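Local atomic coordinates of YceI-like domain protein (Burkholderia cenocepacia BC7, PDB entry 5IXH), a protein that binds a long polyprenyl diphosphate inside a lipocalin-like beta barrel and probably acts as an extracellular lipocalin that captures antibiotics. Residues A31-D36 / Q122-V127; A52-G57 / D69-K74; N62-G67 / G140-T145. All blocks are in the same frame, centred on the assembly; numbering follows the deposited sequence.

Contact 1 of 3, residues A31-D36 / Q122-V127. With OTP ((2E,6E,10E,14E,18E,22E,26E)-3,7,11,15,19,23,27,31-octamethyldotriaconta-2,6,10,14,18,22,26,30-octaenyl trihydrogen diphosphate), chain C.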
# COMPACT_ATOMS: atom_id res chain seq x y z
N ALA A 31 2.42 10.89 -2.08
CA ALA A 31 3.57 10.14 -2.52
C ALA A 31 4.53 11.04 -3.26
O ALA A 31 4.11 12.02 -3.89
CB ALA A 31 3.14 8.95 -3.37
N GLN A 32 5.81 10.70 -3.18
CA GLN A 32 6.87 11.39 -3.89
C GLN A 32 7.70 10.31 -4.58
O GLN A 32 8.02 9.29 -3.98
CB GLN A 32 7.76 12.18 -2.91
CG GLN A 32 7.00 12.82 -1.74
CD GLN A 32 7.87 13.71 -0.84
OE1 GLN A 32 7.38 14.25 0.16
NE2 GLN A 32 9.15 13.87 -1.19
N VAL A 33 8.03 10.54 -5.84
CA VAL A 33 8.85 9.62 -6.60
C VAL A 33 9.92 10.37 -7.36
O VAL A 33 9.66 11.43 -7.94
CB VAL A 33 8.01 8.80 -7.59
CG1 VAL A 33 8.88 7.85 -8.37
CG2 VAL A 33 6.92 8.03 -6.87
N LYS A 34 11.13 9.84 -7.36
CA LYS A 34 12.20 10.34 -8.18
C LYS A 34 12.75 9.14 -8.93
O LYS A 34 13.34 8.27 -8.32
CB LYS A 34 13.28 10.97 -7.30
CG LYS A 34 12.74 11.89 -6.22
CD LYS A 34 13.84 12.39 -5.29
CE LYS A 34 13.26 13.15 -4.10
NZ LYS A 34 14.31 13.54 -3.12
N PHE A 35 12.52 9.07 -10.24
CA PHE A 35 12.89 7.89 -11.01
C PHE A 35 13.24 8.17 -12.46
O PHE A 35 12.43 8.76 -13.18
CB PHE A 35 11.77 6.85 -10.99
CG PHE A 35 12.17 5.54 -11.61
CD1 PHE A 35 13.02 4.70 -10.94
CD2 PHE A 35 11.73 5.18 -12.87
CE1 PHE A 35 13.42 3.49 -11.50
CE2 PHE A 35 12.12 3.98 -13.44
CZ PHE A 35 12.97 3.14 -12.74
N ASP A 36 14.42 7.72 -12.86
CA ASP A 36 14.91 7.82 -14.21
C ASP A 36 15.41 6.44 -14.55
O ASP A 36 16.36 5.97 -13.93
CB ASP A 36 16.08 8.81 -14.25
CG ASP A 36 16.67 8.97 -15.63
OD1 ASP A 36 16.35 8.17 -16.53
OD2 ASP A 36 17.47 9.91 -15.81
N GLN A 122 4.54 9.45 -15.92
CA GLN A 122 5.13 8.18 -15.53
C GLN A 122 4.13 7.43 -14.67
O GLN A 122 3.57 8.01 -13.73
CB GLN A 122 6.37 8.38 -14.66
CG GLN A 122 7.70 8.33 -15.34
CD GLN A 122 8.82 8.48 -14.33
OE1 GLN A 122 8.61 9.01 -13.23
NE2 GLN A 122 9.99 7.99 -14.67
N THR A 123 3.95 6.14 -14.90
CA THR A 123 3.06 5.33 -14.08
C THR A 123 3.80 4.19 -13.42
O THR A 123 4.70 3.58 -14.04
CB THR A 123 1.90 4.77 -14.89
OG1 THR A 123 2.41 3.88 -15.87
CG2 THR A 123 1.15 5.90 -15.57
N PHE A 124 3.42 3.89 -12.19
CA PHE A 124 4.08 2.90 -11.35
C PHE A 124 3.00 2.00 -10.83
O PHE A 124 2.09 2.47 -10.08
CB PHE A 124 4.78 3.56 -10.16
CG PHE A 124 5.76 4.59 -10.55
CD1 PHE A 124 5.38 5.89 -10.84
CD2 PHE A 124 7.10 4.26 -10.71
CE1 PHE A 124 6.30 6.82 -11.22
CE2 PHE A 124 8.02 5.19 -11.10
CZ PHE A 124 7.63 6.47 -11.37
N ASP A 125 3.03 0.74 -11.21
CA ASP A 125 1.98 -0.23 -10.85
C ASP A 125 2.58 -1.42 -10.13
O ASP A 125 3.62 -1.93 -10.52
CB ASP A 125 1.29 -0.76 -12.11
CG ASP A 125 0.34 0.24 -12.72
OD1 ASP A 125 -0.72 0.49 -12.11
OD2 ASP A 125 0.64 0.76 -13.80
N GLY A 126 1.89 -1.93 -9.12
CA GLY A 126 2.40 -3.10 -8.44
C GLY A 126 1.44 -3.61 -7.41
O GLY A 126 0.43 -2.97 -7.13
N VAL A 127 1.79 -4.76 -6.85
CA VAL A 127 1.00 -5.43 -5.82
C VAL A 127 1.97 -5.97 -4.79
O VAL A 127 2.93 -6.64 -5.14
CB VAL A 127 0.16 -6.59 -6.39
CG1 VAL A 127 -0.65 -7.28 -5.28
CG2 VAL A 127 -0.78 -6.08 -7.47
O7 OTP C . -20.06 -12.56 6.98
P2 OTP C . -18.82 -12.12 7.73
O5 OTP C . -19.10 -12.14 9.22
O6 OTP C . -17.67 -13.05 7.42
O4 OTP C . -18.43 -10.65 7.29
P1 OTP C . -17.40 -9.72 8.06
O2 OTP C . -18.10 -8.99 9.19
O3 OTP C . -16.26 -10.55 8.61
O1 OTP C . -16.85 -8.65 7.02
C40 OTP C . -15.46 -8.46 6.80
C39 OTP C . -15.40 -7.15 6.02
C37 OTP C . -14.25 -6.60 5.53
C38 OTP C . -14.43 -5.28 4.79
C36 OTP C . -12.85 -7.22 5.71
C35 OTP C . -11.89 -6.12 6.21
C34 OTP C . -10.44 -6.36 5.73
C32 OTP C . -9.56 -5.31 5.75
C33 OTP C . -9.98 -3.92 6.24
C31 OTP C . -8.10 -5.52 5.29
C30 OTP C . -7.13 -4.96 6.34
C29 OTP C . -6.18 -4.04 5.57
C27 OTP C . -4.82 -4.17 5.62
C28 OTP C . -4.08 -5.22 6.46
C26 OTP C . -4.02 -3.19 4.76
C25 OTP C . -2.82 -2.62 5.53
C24 OTP C . -2.23 -1.73 4.43
C22 OTP C . -2.10 -0.38 4.57
C23 OTP C . -2.50 0.38 5.84
C21 OTP C . -1.51 0.37 3.38
C20 OTP C . -0.02 0.52 3.69
C19 OTP C . 0.66 0.76 2.34
C17 OTP C . 1.57 1.78 2.17
C18 OTP C . 1.93 2.71 3.33
C16 OTP C . 2.27 2.01 0.82
C15 OTP C . 1.72 1.11 -0.30
C14 OTP C . 2.72 1.15 -1.47
C12 OTP C . 3.83 0.34 -1.47
C13 OTP C . 4.13 -0.66 -0.35
C11 OTP C . 4.83 0.38 -2.63
C10 OTP C . 4.83 1.74 -3.35
C9 OTP C . 6.08 1.69 -4.24
C7 OTP C . 6.58 2.82 -4.83
C8 OTP C . 5.89 4.18 -4.64
C6 OTP C . 7.85 2.68 -5.70
C5 OTP C . 7.70 3.43 -7.02
C4 OTP C . 8.70 2.76 -7.97
C2 OTP C . 9.89 3.32 -8.38
C3 OTP C . 10.76 2.50 -9.33
C1 OTP C . 10.37 4.71 -7.92
O HOH W 1 9.93 10.50 -11.43
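The side-chain amide of Gln122 spans two backbone groups of Phe35, one directly and one through a water. Its NE2 donates to Phe35 O over 3.0 Å, with an N-H...O angle of 158°; the oxygen lies close to the amide plane of Gln122, but the donor stands above the carbonyl plane rather than on a lone pair. OE1 of the same amide accepts from a water, 2.7 Å from it, that in turn takes the Phe35 N-H, so both polar ends of the residue are occupied and the amide is fixed in rotation. NE2 also sits at the edge of the Phe35 ring, in its plane and 3.8 Å from CD2.

Beyond the polar bridge, toward the lipid, the contact is apolar. Val33 and Phe124 run alongside one another, pointing opposite ways, and CG1 of Val33 comes within 3.5 Å of Phe124 CZ. That methyl is anti to the backbone N (chi1 -180°) and also meets C1, one of the two terminal methyls of the prenyl chain. The two strands, 22-34 and 121-131, are not neighbours in the curled antiparallel sheet, and their side chains meet across the inside of the YceI-like barrel, around the tail end of the bound octaprenyl diphosphate. C3, the other terminal methyl, lies over one face of the Phe35 ring, 3.5 Å from CD1 and offset toward the rim, while C4 approaches Phe124 CD2 at 3.5 Å. CB of Phe35 meets the edge of the Phe124 ring. Tyr94 makes an edge-to-face contact with Phe35, and Val113 and Val115 of strand 105-118 pack against Phe124.

Contact 2 of 3, residues A52-G57 / D69-K74. With OTP ((2E,6E,10E,14E,18E,22E,26E)-3,7,11,15,19,23,27,31-octamethyldotriaconta-2,6,10,14,18,22,26,30-octaenyl trihydrogen diphosphate), chain C.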
# COMPACT_ATOMS: atom_id res chain seq x y z
N ALA A 52 -7.44 6.50 8.09
CA ALA A 52 -8.86 6.74 8.31
C ALA A 52 -9.62 7.00 7.02
O ALA A 52 -10.84 7.00 7.02
CB ALA A 52 -9.04 7.92 9.27
N SER A 53 -8.92 7.21 5.92
CA SER A 53 -9.55 7.43 4.63
C SER A 53 -9.84 6.12 3.90
O SER A 53 -10.31 6.14 2.76
CB SER A 53 -8.69 8.32 3.74
OG SER A 53 -7.59 7.60 3.17
N PHE A 54 -9.60 4.99 4.54
CA PHE A 54 -9.90 3.68 3.95
C PHE A 54 -11.40 3.50 3.79
O PHE A 54 -12.15 3.62 4.76
CB PHE A 54 -9.30 2.55 4.79
CG PHE A 54 -9.27 1.19 4.11
CD1 PHE A 54 -8.53 0.99 2.96
CD2 PHE A 54 -9.93 0.10 4.68
CE1 PHE A 54 -8.47 -0.25 2.37
CE2 PHE A 54 -9.89 -1.13 4.08
CZ PHE A 54 -9.15 -1.32 2.93
N ASP A 55 -11.82 3.24 2.56
CA ASP A 55 -13.23 3.15 2.22
C ASP A 55 -13.54 1.81 1.59
O ASP A 55 -13.08 1.51 0.49
CB ASP A 55 -13.58 4.28 1.27
CG ASP A 55 -15.05 4.32 0.93
OD1 ASP A 55 -15.90 3.67 1.60
OD2 ASP A 55 -15.39 5.03 -0.03
N LEU A 56 -14.32 1.02 2.30
CA LEU A 56 -14.82 -0.27 1.84
C LEU A 56 -16.21 -0.16 1.22
O LEU A 56 -16.79 -1.18 0.85
CB LEU A 56 -14.84 -1.23 3.02
CG LEU A 56 -13.44 -1.66 3.48
CD1 LEU A 56 -13.45 -1.99 4.95
CD2 LEU A 56 -13.00 -2.84 2.65
N GLY A 57 -16.75 1.05 1.13
CA GLY A 57 -18.05 1.27 0.51
C GLY A 57 -19.21 0.99 1.46
O GLY A 57 -20.35 0.83 1.02
N ASP A 69 -8.91 -2.68 17.20
CA ASP A 69 -8.47 -4.03 16.83
C ASP A 69 -7.96 -4.09 15.40
O ASP A 69 -7.20 -5.00 15.06
CB ASP A 69 -9.57 -5.08 16.95
CG ASP A 69 -9.97 -5.36 18.38
OD1 ASP A 69 -9.15 -5.12 19.29
OD2 ASP A 69 -11.11 -5.83 18.58
N TRP A 70 -8.40 -3.15 14.57
CA TRP A 70 -8.01 -3.11 13.16
C TRP A 70 -6.91 -2.08 12.97
O TRP A 70 -5.81 -2.30 13.47
CB TRP A 70 -9.24 -2.91 12.26
CG TRP A 70 -9.98 -4.20 12.09
CD1 TRP A 70 -11.10 -4.62 12.78
CD2 TRP A 70 -9.65 -5.27 11.20
NE1 TRP A 70 -11.47 -5.87 12.35
CE2 TRP A 70 -10.60 -6.29 11.38
CE3 TRP A 70 -8.64 -5.45 10.25
CZ2 TRP A 70 -10.57 -7.47 10.65
CZ3 TRP A 70 -8.62 -6.62 9.53
CH2 TRP A 70 -9.57 -7.62 9.73
N PHE A 71 -7.15 -0.95 12.31
CA PHE A 71 -6.05 -0.01 12.10
C PHE A 71 -5.67 0.78 13.35
O PHE A 71 -4.57 1.30 13.43
CB PHE A 71 -6.37 1.01 11.01
CG PHE A 71 -6.49 0.44 9.62
CD1 PHE A 71 -5.94 -0.78 9.27
CD2 PHE A 71 -7.23 1.11 8.67
CE1 PHE A 71 -6.08 -1.27 7.98
CE2 PHE A 71 -7.36 0.63 7.39
CZ PHE A 71 -6.80 -0.55 7.06
N ASP A 72 -6.60 0.95 14.27
CA ASP A 72 -6.40 1.88 15.40
C ASP A 72 -5.97 3.26 14.87
O ASP A 72 -4.92 3.81 15.26
CB ASP A 72 -5.40 1.32 16.40
CG ASP A 72 -5.42 2.03 17.74
OD1 ASP A 72 -6.20 2.99 17.95
OD2 ASP A 72 -4.63 1.62 18.61
N ALA A 73 -6.79 3.79 13.98
CA ALA A 73 -6.45 5.00 13.26
C ALA A 73 -6.25 6.23 14.15
O ALA A 73 -5.48 7.12 13.81
CB ALA A 73 -7.53 5.30 12.23
N LYS A 74 -6.92 6.31 15.29
CA LYS A 74 -6.70 7.45 16.18
C LYS A 74 -5.28 7.43 16.79
O LYS A 74 -4.71 8.47 17.05
CB LYS A 74 -7.75 7.51 17.28
CG LYS A 74 -9.15 7.82 16.76
CD LYS A 74 -10.18 7.84 17.89
CE LYS A 74 -11.57 8.20 17.38
NZ LYS A 74 -11.60 9.56 16.76
O7 OTP C . -20.06 -12.56 6.98
P2 OTP C . -18.82 -12.12 7.73
O5 OTP C . -19.10 -12.14 9.22
O6 OTP C . -17.67 -13.05 7.42
O4 OTP C . -18.43 -10.65 7.29
P1 OTP C . -17.40 -9.72 8.06
O2 OTP C . -18.10 -8.99 9.19
O3 OTP C . -16.26 -10.55 8.61
O1 OTP C . -16.85 -8.65 7.02
C40 OTP C . -15.46 -8.46 6.80
C39 OTP C . -15.40 -7.15 6.02
C37 OTP C . -14.25 -6.60 5.53
C38 OTP C . -14.43 -5.28 4.79
C36 OTP C . -12.85 -7.22 5.71
C35 OTP C . -11.89 -6.12 6.21
C34 OTP C . -10.44 -6.36 5.73
C32 OTP C . -9.56 -5.31 5.75
C33 OTP C . -9.98 -3.92 6.24
C31 OTP C . -8.10 -5.52 5.29
C30 OTP C . -7.13 -4.96 6.34
C29 OTP C . -6.18 -4.04 5.57
C27 OTP C . -4.82 -4.17 5.62
C28 OTP C . -4.08 -5.22 6.46
C26 OTP C . -4.02 -3.19 4.76
C25 OTP C . -2.82 -2.62 5.53
C24 OTP C . -2.23 -1.73 4.43
C22 OTP C . -2.10 -0.38 4.57
C23 OTP C . -2.50 0.38 5.84
C21 OTP C . -1.51 0.37 3.38
C20 OTP C . -0.02 0.52 3.69
C19 OTP C . 0.66 0.76 2.34
C17 OTP C . 1.57 1.78 2.17
C18 OTP C . 1.93 2.71 3.33
C16 OTP C . 2.27 2.01 0.82
C15 OTP C . 1.72 1.11 -0.30
C14 OTP C . 2.72 1.15 -1.47
C12 OTP C . 3.83 0.34 -1.47
C13 OTP C . 4.13 -0.66 -0.35
C11 OTP C . 4.83 0.38 -2.63
C10 OTP C . 4.83 1.74 -3.35
C9 OTP C . 6.08 1.69 -4.24
C7 OTP C . 6.58 2.82 -4.83
C8 OTP C . 5.89 4.18 -4.64
C6 OTP C . 7.85 2.68 -5.70
C5 OTP C . 7.70 3.43 -7.02
C4 OTP C . 8.70 2.76 -7.97
C2 OTP C . 9.89 3.32 -8.38
C3 OTP C . 10.76 2.50 -9.33
C1 OTP C . 10.37 4.71 -7.92
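Phe54 and Phe71 form an offset edge-to-face pair in which the edge of Phe71 is turned toward the face of Phe54. The centroids are 5.5 Å apart and the planes make 66°; CZ of Phe71 stands above the Phe54 ring, displaced toward its rim. With CG anti to the backbone N (chi1 -166°), the Phe54 ring is swung to where its face receives Phe71. CB of Phe54 lies at the Phe71 edge, in the plane of that ring and 3.8 Å from CE2.

The aliphatic part is small: the methyls of Ala52 and Ala73 meet at 4.2 Å, where the two backbones come nearest.

Both rings also touch the octaprenyl chain. Phe54 CE2 reaches the methyl C33 at 3.5 Å, and Phe71 presents its CE1 edge to C29 at 3.7 Å, so the ring pair forms part of the lipid tunnel wall. Leu56 straddles another branch methyl, with CD1 at 3.4 Å and CD2 at 3.5 Å from C38. Trp70 brings CZ3 to C30, obliquely to its ring.

No hydrogen bond joins the two segments. Within residues 52-57, Asp55 OD1 accepts from Gly57 N at 2.8 Å to make an Asx turn; the same oxygen also takes Asn62 ND2, linking the turn to the following helix.

Residues 52-57 carry the short strand 54-55, paired antiparallel with strand 22-34, whose Phe26 touches both phenylalanines. Residues 69-74 follow helix 59-66 and lead toward strand 78-90; Val65 of the helix packs against Leu56 and Phe71, one from each segment.

Contact 3 of 3, residues N62-G67 / G140-T145. With OTP ((2E,6E,10E,14E,18E,22E,26E)-3,7,11,15,19,23,27,31-octamethyldotriaconta-2,6,10,14,18,22,26,30-octaenyl trihydrogen diphosphate), chain C.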
# COMPACT_ATOMS: atom_id res chain seq x y z
N ASN A 62 -16.28 0.66 7.46
CA ASN A 62 -15.26 1.69 7.58
C ASN A 62 -14.98 2.03 9.03
O ASN A 62 -13.83 2.18 9.44
CB ASN A 62 -15.68 2.96 6.82
CG ASN A 62 -15.68 2.75 5.31
OD1 ASN A 62 -15.19 1.73 4.82
ND2 ASN A 62 -16.24 3.71 4.58
N ASP A 63 -16.04 2.13 9.83
CA ASP A 63 -15.88 2.43 11.25
C ASP A 63 -15.15 1.31 11.98
O ASP A 63 -14.26 1.58 12.80
CB ASP A 63 -17.22 2.69 11.92
CG ASP A 63 -17.82 3.99 11.50
OD1 ASP A 63 -17.11 4.80 10.89
OD2 ASP A 63 -19.01 4.20 11.81
N GLN A 64 -15.53 0.06 11.71
CA GLN A 64 -14.88 -1.07 12.36
C GLN A 64 -13.39 -1.10 12.04
O GLN A 64 -12.58 -1.33 12.93
CB GLN A 64 -15.51 -2.40 11.93
CG GLN A 64 -14.72 -3.66 12.36
CD GLN A 64 -15.07 -4.12 13.75
OE1 GLN A 64 -14.21 -4.26 14.63
NE2 GLN A 64 -16.33 -4.37 13.95
N VAL A 65 -13.04 -0.94 10.77
CA VAL A 65 -11.66 -1.10 10.36
C VAL A 65 -10.80 0.05 10.89
O VAL A 65 -9.59 -0.09 11.06
CB VAL A 65 -11.54 -1.32 8.84
CG1 VAL A 65 -10.08 -1.38 8.39
CG2 VAL A 65 -12.23 -2.63 8.46
N ALA A 66 -11.41 1.19 11.18
CA ALA A 66 -10.68 2.29 11.78
C ALA A 66 -10.40 2.05 13.27
O ALA A 66 -9.51 2.69 13.86
CB ALA A 66 -11.42 3.61 11.61
N GLY A 67 -11.13 1.14 13.90
CA GLY A 67 -11.08 0.95 15.33
C GLY A 67 -9.85 0.22 15.83
O GLY A 67 -9.07 -0.29 15.04
N GLY A 140 -7.38 -9.34 18.60
CA GLY A 140 -8.51 -9.74 19.43
C GLY A 140 -9.32 -10.81 18.73
O GLY A 140 -8.76 -11.78 18.22
N GLU A 141 -10.64 -10.66 18.67
CA GLU A 141 -11.48 -11.64 18.00
C GLU A 141 -11.16 -11.76 16.51
O GLU A 141 -11.46 -12.79 15.89
CB GLU A 141 -12.95 -11.30 18.21
CG GLU A 141 -13.40 -11.53 19.63
CD GLU A 141 -14.86 -11.24 19.84
OE1 GLU A 141 -15.49 -10.66 18.94
OE2 GLU A 141 -15.38 -11.60 20.92
N TRP A 142 -10.53 -10.74 15.94
CA TRP A 142 -10.23 -10.78 14.52
C TRP A 142 -8.92 -11.49 14.17
O TRP A 142 -8.54 -11.53 13.00
CB TRP A 142 -10.23 -9.36 13.95
CG TRP A 142 -11.55 -8.70 14.10
CD1 TRP A 142 -11.91 -7.80 15.05
CD2 TRP A 142 -12.72 -8.94 13.30
NE1 TRP A 142 -13.23 -7.44 14.88
CE2 TRP A 142 -13.75 -8.12 13.81
CE3 TRP A 142 -12.99 -9.74 12.19
CZ2 TRP A 142 -15.04 -8.10 13.26
CZ3 TRP A 142 -14.26 -9.71 11.64
CH2 TRP A 142 -15.27 -8.89 12.18
N LYS A 143 -8.24 -12.08 15.16
CA LYS A 143 -7.05 -12.89 14.85
C LYS A 143 -7.43 -14.11 14.04
O LYS A 143 -6.60 -14.64 13.29
CB LYS A 143 -6.33 -13.34 16.12
CG LYS A 143 -5.58 -12.22 16.84
CD LYS A 143 -4.72 -12.71 18.00
CE LYS A 143 -5.53 -13.23 19.16
NZ LYS A 143 -4.62 -13.62 20.27
N ASP A 144 -8.66 -14.60 14.20
CA ASP A 144 -9.09 -15.84 13.56
C ASP A 144 -9.06 -15.69 12.04
O ASP A 144 -9.86 -14.96 11.46
CB ASP A 144 -10.50 -16.21 14.04
CG ASP A 144 -10.93 -17.61 13.62
OD1 ASP A 144 -10.33 -18.18 12.69
OD2 ASP A 144 -11.89 -18.14 14.23
N THR A 145 -8.15 -16.39 11.38
CA THR A 145 -7.98 -16.23 9.95
C THR A 145 -8.98 -17.03 9.14
O THR A 145 -8.99 -16.96 7.92
CB THR A 145 -6.56 -16.58 9.51
OG1 THR A 145 -6.26 -17.92 9.92
CG2 THR A 145 -5.57 -15.62 10.12
O7 OTP C . -20.06 -12.56 6.98
P2 OTP C . -18.82 -12.12 7.73
O5 OTP C . -19.10 -12.14 9.22
O6 OTP C . -17.67 -13.05 7.42
O4 OTP C . -18.43 -10.65 7.29
P1 OTP C . -17.40 -9.72 8.06
O2 OTP C . -18.10 -8.99 9.19
O3 OTP C . -16.26 -10.55 8.61
O1 OTP C . -16.85 -8.65 7.02
C40 OTP C . -15.46 -8.46 6.80
C39 OTP C . -15.40 -7.15 6.02
C37 OTP C . -14.25 -6.60 5.53
C38 OTP C . -14.43 -5.28 4.79
C36 OTP C . -12.85 -7.22 5.71
C35 OTP C . -11.89 -6.12 6.21
C34 OTP C . -10.44 -6.36 5.73
C32 OTP C . -9.56 -5.31 5.75
C33 OTP C . -9.98 -3.92 6.24
C31 OTP C . -8.10 -5.52 5.29
C30 OTP C . -7.13 -4.96 6.34
C29 OTP C . -6.18 -4.04 5.57
C27 OTP C . -4.82 -4.17 5.62
C28 OTP C . -4.08 -5.22 6.46
C26 OTP C . -4.02 -3.19 4.76
C25 OTP C . -2.82 -2.62 5.53
C24 OTP C . -2.23 -1.73 4.43
C22 OTP C . -2.10 -0.38 4.57
C23 OTP C . -2.50 0.38 5.84
C21 OTP C . -1.51 0.37 3.38
C20 OTP C . -0.02 0.52 3.69
C19 OTP C . 0.66 0.76 2.34
C17 OTP C . 1.57 1.78 2.17
C18 OTP C . 1.93 2.71 3.33
C16 OTP C . 2.27 2.01 0.82
C15 OTP C . 1.72 1.11 -0.30
C14 OTP C . 2.72 1.15 -1.47
C12 OTP C . 3.83 0.34 -1.47
C13 OTP C . 4.13 -0.66 -0.35
C11 OTP C . 4.83 0.38 -2.63
C10 OTP C . 4.83 1.74 -3.35
C9 OTP C . 6.08 1.69 -4.24
C7 OTP C . 6.58 2.82 -4.83
C8 OTP C . 5.89 4.18 -4.64
C6 OTP C . 7.85 2.68 -5.70
C5 OTP C . 7.70 3.43 -7.02
C4 OTP C . 8.70 2.76 -7.97
C2 OTP C . 9.89 3.32 -8.38
C3 OTP C . 10.76 2.50 -9.33
C1 OTP C . 10.37 4.71 -7.92
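The indole of Trp142 meets the side-chain amide of Gln64 obliquely, with the two planes 60° apart. OE1 of Gln64 lies 3.3 Å from NE1 of Trp142, and the amide carbon CD is about equally far, 4.0 Å, from NE1 and CZ2. At another part of the indole edge, in the ring plane, lies O3 of the lipid diphosphate, 3.7 Å from CZ3. Trp70 also meets the Trp142 ring, with planes at about 55°.

Gln64 gets there by a bend: CG is anti to the backbone N (chi1 169°), and the chain then turns at chi2, carrying the amide toward the indole. The residues belong to two elements at the phosphate end of the barrel, helix 59-66 and the long loop between strands 121-131 and 151-160, which face each other beside the diphosphate end of the lipid. Here the lipid passes from its isoprenoid chain to its charged head. The next residue, Val65, straddles the branch methyl C33 with CG1 and CG2 in one of its two conformers. In the loop, a 3-10 turn is held by Lys143 N bonding Gly140 O, and Arg132 NH2 bonds the backbone oxygen of Trp142.

In the fold
From the N terminus, strand 22-34 supplies residues 31-36, whose partner comes 86 residues later on strand 121-131; contact 1 thus closes a long loop across the barrel. Contact 2 lies wholly within that loop, closing a short one round helix 59-66. Contact 3 starts from that helix and runs to the loop before strand 151-160, so it crosses both others. Contacts 2 and 3 are neighbours, centres about 10 Å apart, joined by Leu56 N to Asn62 OD1 and Phe71 N to Val65 O. Contact 1 is on the opposite side of the chain's centre, and one octaprenyl diphosphate touches all three.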